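Local atomic coordinates of delta-1-pyrroline-5-carboxylate dehydrogenase, mitochondrial (Mus musculus, PDB entry 4E3X), a protein that oxidises L-glutamate gamma-semialdehyde to glutamate with NAD+, the last step of mitochondrial proline breakdown. Residues 37-40 and 45-48; 142-147 and 156-161. All coordinates share one frame; numbering follows the deposited sequence.

Contact 1 of 2, residues 37-40 and 45-48; sequences ILAF and PERD
The Phe40 ring carries the methylene CG of Glu46 over one face, a CH-pi contact with CG 3.7 Å from the ring centroid and shifted toward the rim beside CD1. Arg47 is met at the edge of its guanidinium group, where NH1 bonds Phe40 O at 2.8 Å, close to the guanidinium plane and nearly in line with the carbonyl bond. The Glu46 carboxylate stands almost upright to the ring, the two planes 81° apart. Chi1 of 69° sets CG over the ring, and the bend at chi2 turns the carboxylate back to the loop. There Glu46 OE1 accepts from Phe40 N at 3.0 Å, on the anti side and somewhat out of the carboxylate plane; the bond from Ala39 N is weak. Glutamate thus offers a methylene to the ring and a carboxylate to the amide. Leu38 lies against its aliphatic part, Leu38 CD1 3.7 Å from Glu46 CB. Arginine suits its place because, with CG anti to the backbone N (chi1 -169°), its extended chain passes alongside Phe40 O before the guanidinium meets it. A leucine here would remove the guanidinium and would probably leave Phe40 O without this charged donor, and the turn into the helix less firmly held. Phe40 also packs on Val155 of helix 155-180. A carboxylate accepting from a backbone amide and a guanidinium N-H donating to a carbonyl thus fasten the irregular chain at Phe40.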
ATOM      1  N   ILE B  37      23.371   3.069 -21.786  1.00 11.86           N
ATOM      2  CA  ILE B  37      22.786   3.823 -22.888  1.00 12.19           C
ATOM      3  C   ILE B  37      23.766   3.853 -24.053  1.00 12.34           C
ATOM      4  O   ILE B  37      24.929   4.232 -23.885  1.00 12.54           O
ATOM      5  CB  ILE B  37      22.467   5.265 -22.448  1.00 13.30           C
ATOM      6  CG1 ILE B  37      21.450   5.257 -21.313  1.00 14.77           C
ATOM      7  CG2 ILE B  37      21.927   6.073 -23.609  1.00 13.08           C
ATOM      8  CD1 ILE B  37      20.118   4.771 -21.764  1.00 16.34           C
ATOM      9  N   LEU B  38      23.305   3.434 -25.228  1.00 11.89           N
ATOM     10  CA  LEU B  38      24.164   3.399 -26.410  1.00 13.55           C
ATOM     11  C   LEU B  38      24.223   4.762 -27.087  1.00 14.45           C
ATOM     12  O   LEU B  38      23.328   5.587 -26.909  1.00 15.08           O
ATOM     13  CB  LEU B  38      23.674   2.337 -27.399  1.00 14.00           C
ATOM     14  CG  LEU B  38      23.465   0.936 -26.822  1.00 15.53           C
ATOM     15  CD1 LEU B  38      23.054  -0.048 -27.912  1.00 15.79           C
ATOM     16  CD2 LEU B  38      24.715   0.451 -26.106  1.00 15.60           C
ATOM     17  N   ALA B  39      25.273   4.988 -27.873  1.00 14.71           N
ATOM     18  CA  ALA B  39      25.527   6.308 -28.459  1.00 15.36           C
ATOM     19  C   ALA B  39      24.973   6.494 -29.873  1.00 14.65           C
ATOM     20  O   ALA B  39      24.705   7.620 -30.285  1.00 15.58           O
ATOM     21  CB  ALA B  39      27.019   6.618 -28.439  1.00 16.35           C
ATOM     22  N   PHE B  40      24.831   5.398 -30.617  1.00 13.74           N
ATOM     23  CA  PHE B  40      24.339   5.435 -31.996  1.00 13.79           C
ATOM     24  C   PHE B  40      25.161   6.347 -32.904  1.00 13.90           C
ATOM     25  O   PHE B  40      24.625   6.981 -33.811  1.00 14.89           O
ATOM     26  CB  PHE B  40      22.851   5.815 -32.042  1.00 14.19           C
ATOM     27  CG  PHE B  40      21.969   4.849 -31.305  1.00 14.40           C
ATOM     28  CD1 PHE B  40      21.353   3.801 -31.967  1.00 14.89           C
ATOM     29  CD2 PHE B  40      21.784   4.970 -29.939  1.00 14.03           C
ATOM     30  CE1 PHE B  40      20.562   2.901 -31.275  1.00 15.50           C
ATOM     31  CE2 PHE B  40      20.999   4.075 -29.249  1.00 15.00           C
ATOM     32  CZ  PHE B  40      20.388   3.040 -29.917  1.00 14.88           C
ATOM     33  N   PRO B  45      27.463  -0.455 -34.425  1.00 25.76           N
ATOM     34  CA  PRO B  45      26.532  -1.517 -34.816  1.00 24.77           C
ATOM     35  C   PRO B  45      25.077  -1.168 -34.488  1.00 22.11           C
ATOM     36  O   PRO B  45      24.174  -1.563 -35.228  1.00 22.34           O
ATOM     37  CB  PRO B  45      26.985  -2.706 -33.964  1.00 26.49           C
ATOM     38  CG  PRO B  45      28.422  -2.439 -33.683  1.00 27.53           C
ATOM     39  CD  PRO B  45      28.509  -0.947 -33.512  1.00 27.00           C
ATOM     40  N   GLU B  46      24.849  -0.435 -33.401  1.00 19.29           N
ATOM     41  CA  GLU B  46      23.481  -0.139 -32.990  1.00 16.97           C
ATOM     42  C   GLU B  46      22.810   0.853 -33.941  1.00 15.17           C
ATOM     43  O   GLU B  46      21.608   0.767 -34.183  1.00 13.80           O
ATOM     44  CB  GLU B  46      23.419   0.335 -31.528  1.00 16.02           C
ATOM     45  CG  GLU B  46      24.029   1.710 -31.242  1.00 16.53           C
ATOM     46  CD  GLU B  46      25.490   1.661 -30.816  1.00 17.33           C
ATOM     47  OE1 GLU B  46      25.967   2.657 -30.230  1.00 16.93           O
ATOM     48  OE2 GLU B  46      26.162   0.638 -31.072  1.00 19.28           O
ATOM     49  N   ARG B  47      23.587   1.781 -34.490  1.00 15.93           N
ATOM     50  CA  ARG B  47      23.043   2.713 -35.468  1.00 17.06           C
ATOM     51  C   ARG B  47      22.671   1.963 -36.743  1.00 17.74           C
ATOM     52  O   ARG B  47      21.609   2.194 -37.318  1.00 18.17           O
ATOM     53  CB  ARG B  47      24.035   3.835 -35.779  1.00 17.71           C
ATOM     54  CG  ARG B  47      23.429   4.984 -36.578  1.00 18.87           C
ATOM     55  CD  ARG B  47      24.502   5.981 -36.988  1.00 19.93           C
ATOM     56  NE  ARG B  47      23.984   7.093 -37.782  1.00 21.45           N
ATOM     57  CZ  ARG B  47      23.845   8.337 -37.330  1.00 21.78           C
ATOM     58  NH1 ARG B  47      24.186   8.639 -36.087  1.00 20.98           N
ATOM     59  NH2 ARG B  47      23.379   9.288 -38.131  1.00 23.46           N
ATOM     60  N   ASP B  48      23.541   1.056 -37.175  1.00 18.13           N
ATOM     61  CA  ASP B  48      23.238   0.218 -38.332  1.00 20.09           C
ATOM     62  C   ASP B  48      21.985  -0.622 -38.094  1.00 19.04           C
ATOM     63  O   ASP B  48      21.101  -0.690 -38.949  1.00 18.88           O
ATOM     64  CB  ASP B  48      24.410  -0.705 -38.668  1.00 23.99           C
ATOM     65  CG  ASP B  48      25.601   0.036 -39.244  1.00 27.96           C
ATOM     66  OD1 ASP B  48      25.457   1.208 -39.661  1.00 29.51           O
ATOM     67  OD2 ASP B  48      26.689  -0.575 -39.290  1.00 28.89           O
TER
HETATM   68  O   HOH W   1      27.119   2.796 -28.084  1.00 24.91           O

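Contact 2 of 2, residues 142-147 and 156-161; sequences EVLAKT and IQAEID
Two consecutive helices of the aldehyde dehydrogenase fold, 140-151 and 155-180, form a helical hairpin here, joined by a short connection. Segments 142-147 and 156-161 run at 128° to each other, with axes 8.8 Å apart at closest. The small methyl of Ala158 suits this close spacing: it points at the first helix, and Ala158 CB lies 3.8 Å from Leu144 O. Leu144 reaches across beside it: Leu144 CG lies 4.2 Å from Ala158 CB, and Leu144 CD2 makes the nearest approach to the acid, 3.5 Å from Glu159 OE1. The polar end of Glu159 is turned to another partner, with OE2 in a salt bridge to Arg140. Farther along, Thr147 sends its methyl CG2 toward the second helix, anti to the backbone N and 4.0 Å from Asp161 OD2. The same rotation leaves Thr147 OG1 beside its own helix, where it bonds Val143 O at 2.8 Å, and it also bonds Thr213 OG1; Val143 O receives Thr147 N too, from the opposite face of its plane. Threonine thus supplies a methyl for packing and a hydroxyl for bonding in one branched side chain. Asp161 is buried but well supplied: Ala214 N and Thr213 N donate to its two oxygens, and Lys153 forms a salt bridge with OD2. Its side chain is about 7 Å from that of Asn211, the probable transition-state stabiliser. The interface itself is therefore held by methyl packing, while its buried acids are matched by basic groups and amides at its borders, an arrangement that probably stabilises their negative charge.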
ATOM      1  N   GLU B 142      14.415  -3.473 -32.879  1.00  9.71           N
ATOM      2  CA  GLU B 142      12.980  -3.597 -33.113  1.00  9.64           C
ATOM      3  C   GLU B 142      12.149  -2.729 -32.170  1.00  9.37           C
ATOM      4  O   GLU B 142      11.286  -1.966 -32.616  1.00  9.50           O
ATOM      5  CB  GLU B 142      12.550  -5.059 -32.966  1.00 10.10           C
ATOM      6  CG  GLU B 142      11.043  -5.254 -33.095  1.00 10.24           C
ATOM      7  CD  GLU B 142      10.558  -6.599 -32.583  1.00 11.63           C
ATOM      8  OE1 GLU B 142      11.386  -7.519 -32.410  1.00 14.29           O
ATOM      9  OE2 GLU B 142       9.337  -6.735 -32.362  1.00 12.59           O
ATOM     10  N   VAL B 143      12.380  -2.853 -30.868  1.00  8.86           N
ATOM     11  CA  VAL B 143      11.548  -2.097 -29.925  1.00  8.15           C
ATOM     12  C   VAL B 143      11.818  -0.594 -30.010  1.00  7.52           C
ATOM     13  O   VAL B 143      10.904   0.214 -29.845  1.00  8.59           O
ATOM     14  CB  VAL B 143      11.614  -2.626 -28.466  1.00  8.86           C
ATOM     15  CG1 VAL B 143      11.152  -4.085 -28.417  1.00 10.23           C
ATOM     16  CG2 VAL B 143      13.001  -2.457 -27.864  1.00  9.42           C
ATOM     17  N   LEU B 144      13.068  -0.225 -30.274  1.00  8.32           N
ATOM     18  CA  LEU B 144      13.378   1.182 -30.492  1.00  8.65           C
ATOM     19  C   LEU B 144      12.631   1.718 -31.714  1.00  7.74           C
ATOM     20  O   LEU B 144      11.986   2.765 -31.647  1.00  8.74           O
ATOM     21  CB  LEU B 144      14.886   1.384 -30.656  1.00 10.03           C
ATOM     22  CG  LEU B 144      15.681   1.721 -29.391  1.00 14.03           C
ATOM     23  CD1 LEU B 144      15.399   0.773 -28.249  1.00 16.22           C
ATOM     24  CD2 LEU B 144      17.163   1.736 -29.724  1.00 14.72           C
ATOM     25  N   ALA B 145      12.734   1.004 -32.831  1.00  7.60           N
ATOM     26  CA  ALA B 145      12.145   1.463 -34.081  1.00  8.54           C
ATOM     27  C   ALA B 145      10.632   1.582 -33.959  1.00  8.14           C
ATOM     28  O   ALA B 145      10.033   2.538 -34.468  1.00  8.42           O
ATOM     29  CB  ALA B 145      12.521   0.526 -35.226  1.00  9.56           C
ATOM     30  N   LYS B 146      10.016   0.620 -33.273  1.00  8.20           N
ATOM     31  CA  LYS B 146       8.567   0.629 -33.130  1.00  7.72           C
ATOM     32  C   LYS B 146       8.104   1.781 -32.242  1.00  7.86           C
ATOM     33  O   LYS B 146       7.030   2.333 -32.450  1.00  8.16           O
ATOM     34  CB  LYS B 146       8.075  -0.719 -32.601  1.00  7.81           C
ATOM     35  CG  LYS B 146       8.204  -1.812 -33.649  1.00  8.04           C
ATOM     36  CD  LYS B 146       7.759  -3.182 -33.160  1.00  8.11           C
ATOM     37  CE  LYS B 146       7.812  -4.178 -34.300  1.00  9.22           C
ATOM     38  NZ  LYS B 146       7.426  -5.552 -33.871  1.00  9.99           N
ATOM     39  N   THR B 147       8.921   2.140 -31.260  1.00  7.36           N
ATOM     40  CA  THR B 147       8.624   3.271 -30.395  1.00  7.36           C
ATOM     41  C   THR B 147       8.833   4.594 -31.154  1.00  8.31           C
ATOM     42  O   THR B 147       8.053   5.543 -31.019  1.00  9.03           O
ATOM     43  CB  THR B 147       9.484   3.199 -29.115  1.00  7.71           C
ATOM     44  OG1 THR B 147       9.194   1.975 -28.418  1.00  8.04           O
ATOM     45  CG2 THR B 147       9.204   4.367 -28.190  1.00  9.65           C
ATOM     46  N   ILE B 156      17.306   8.777 -29.236  1.00  9.43           N
ATOM     47  CA  ILE B 156      17.709   8.746 -27.841  1.00 10.50           C
ATOM     48  C   ILE B 156      16.520   8.608 -26.896  1.00  9.00           C
ATOM     49  O   ILE B 156      16.625   7.928 -25.882  1.00  9.54           O
ATOM     50  CB  ILE B 156      18.584   9.962 -27.452  1.00 12.78           C
ATOM     51  CG1 ILE B 156      19.118   9.820 -26.021  1.00 14.72           C
ATOM     52  CG2 ILE B 156      17.814  11.269 -27.598  1.00 15.80           C
ATOM     53  CD1 ILE B 156      19.867   8.522 -25.766  1.00 17.87           C
ATOM     54  N   GLN B 157      15.386   9.229 -27.223  1.00  9.36           N
ATOM     55  CA  GLN B 157      14.219   9.080 -26.365  1.00  9.07           C
ATOM     56  C   GLN B 157      13.712   7.637 -26.397  1.00  8.83           C
ATOM     57  O   GLN B 157      13.284   7.102 -25.383  1.00  8.95           O
ATOM     58  CB  GLN B 157      13.119  10.078 -26.738  1.00  9.54           C
ATOM     59  CG  GLN B 157      13.442  11.520 -26.345  1.00  9.75           C
ATOM     60  CD  GLN B 157      13.747  11.659 -24.867  1.00 10.89           C
ATOM     61  OE1 GLN B 157      12.968  11.227 -24.019  1.00 10.87           O
ATOM     62  NE2 GLN B 157      14.897  12.247 -24.551  1.00 12.73           N
ATOM     63  N   ALA B 158      13.799   6.990 -27.553  1.00  8.56           N
ATOM     64  CA  ALA B 158      13.401   5.590 -27.633  1.00  8.88           C
ATOM     65  C   ALA B 158      14.378   4.721 -26.841  1.00  8.61           C
ATOM     66  O   ALA B 158      13.972   3.811 -26.117  1.00  8.94           O
ATOM     67  CB  ALA B 158      13.343   5.151 -29.072  1.00  9.40           C
ATOM     68  N   GLU B 159      15.667   5.018 -26.975  1.00  9.20           N
ATOM     69  CA  GLU B 159      16.719   4.256 -26.309  1.00  9.81           C
ATOM     70  C   GLU B 159      16.592   4.263 -24.791  1.00  9.50           C
ATOM     71  O   GLU B 159      16.713   3.218 -24.154  1.00 11.34           O
ATOM     72  CB  GLU B 159      18.101   4.768 -26.732  1.00 11.32           C
ATOM     73  CG  GLU B 159      19.247   4.350 -25.824  1.00 11.75           C
ATOM     74  CD  GLU B 159      19.675   2.896 -25.988  1.00 13.22           C
ATOM     75  OE1 GLU B 159      19.031   2.139 -26.749  1.00 13.12           O
ATOM     76  OE2 GLU B 159      20.675   2.514 -25.347  1.00 13.81           O
ATOM     77  N   ILE B 160      16.347   5.429 -24.207  1.00  9.75           N
ATOM     78  CA  ILE B 160      16.237   5.498 -22.754  1.00 10.69           C
ATOM     79  C   ILE B 160      14.959   4.863 -22.220  1.00  9.84           C
ATOM     80  O   ILE B 160      14.889   4.535 -21.040  1.00 10.50           O
ATOM     81  CB  ILE B 160      16.390   6.932 -22.200  1.00 13.86           C
ATOM     82  CG1 ILE B 160      15.204   7.816 -22.590  1.00 13.68           C
ATOM     83  CG2 ILE B 160      17.721   7.535 -22.636  1.00 14.76           C
ATOM     84  CD1 ILE B 160      15.303   9.236 -22.047  1.00 15.26           C
ATOM     85  N   ASP B 161      13.977   4.674 -23.102  1.00  9.07           N
ATOM     86  CA  ASP B 161      12.657   4.166 -22.743  1.00  7.91           C
ATOM     87  C   ASP B 161      12.514   2.671 -23.061  1.00  7.61           C
ATOM     88  O   ASP B 161      12.556   1.826 -22.159  1.00  8.57           O
ATOM     89  CB  ASP B 161      11.593   4.998 -23.486  1.00  8.34           C
ATOM     90  CG  ASP B 161      10.188   4.403 -23.414  1.00  8.32           C
ATOM     91  OD1 ASP B 161       9.925   3.566 -22.528  1.00  9.15           O
ATOM     92  OD2 ASP B 161       9.340   4.787 -24.257  1.00  8.02           O
TER

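Overall arrangement
Following the chain from the N terminus, contact 1 (37-40 with 45-48) closes a short loop of four residues as the irregular lead-in turns into helix 45-55. Contact 2 (142-147 with 156-161) comes much later and closes the hairpin of helices 140-151 and 155-180. The two are in series, neither nested nor crossed, yet their centres lie only about 11 Å apart and they touch directly. Leu38 N probably bonds Glu159 OE2 at 2.8 Å, and Phe40 CZ packs on Leu144 CD2. Helix 45-55 adds Leu50 against Leu144, so the N-terminal loop and its helix lie along the hairpin, whose Asp161 reaches on to the start of helix 213-225.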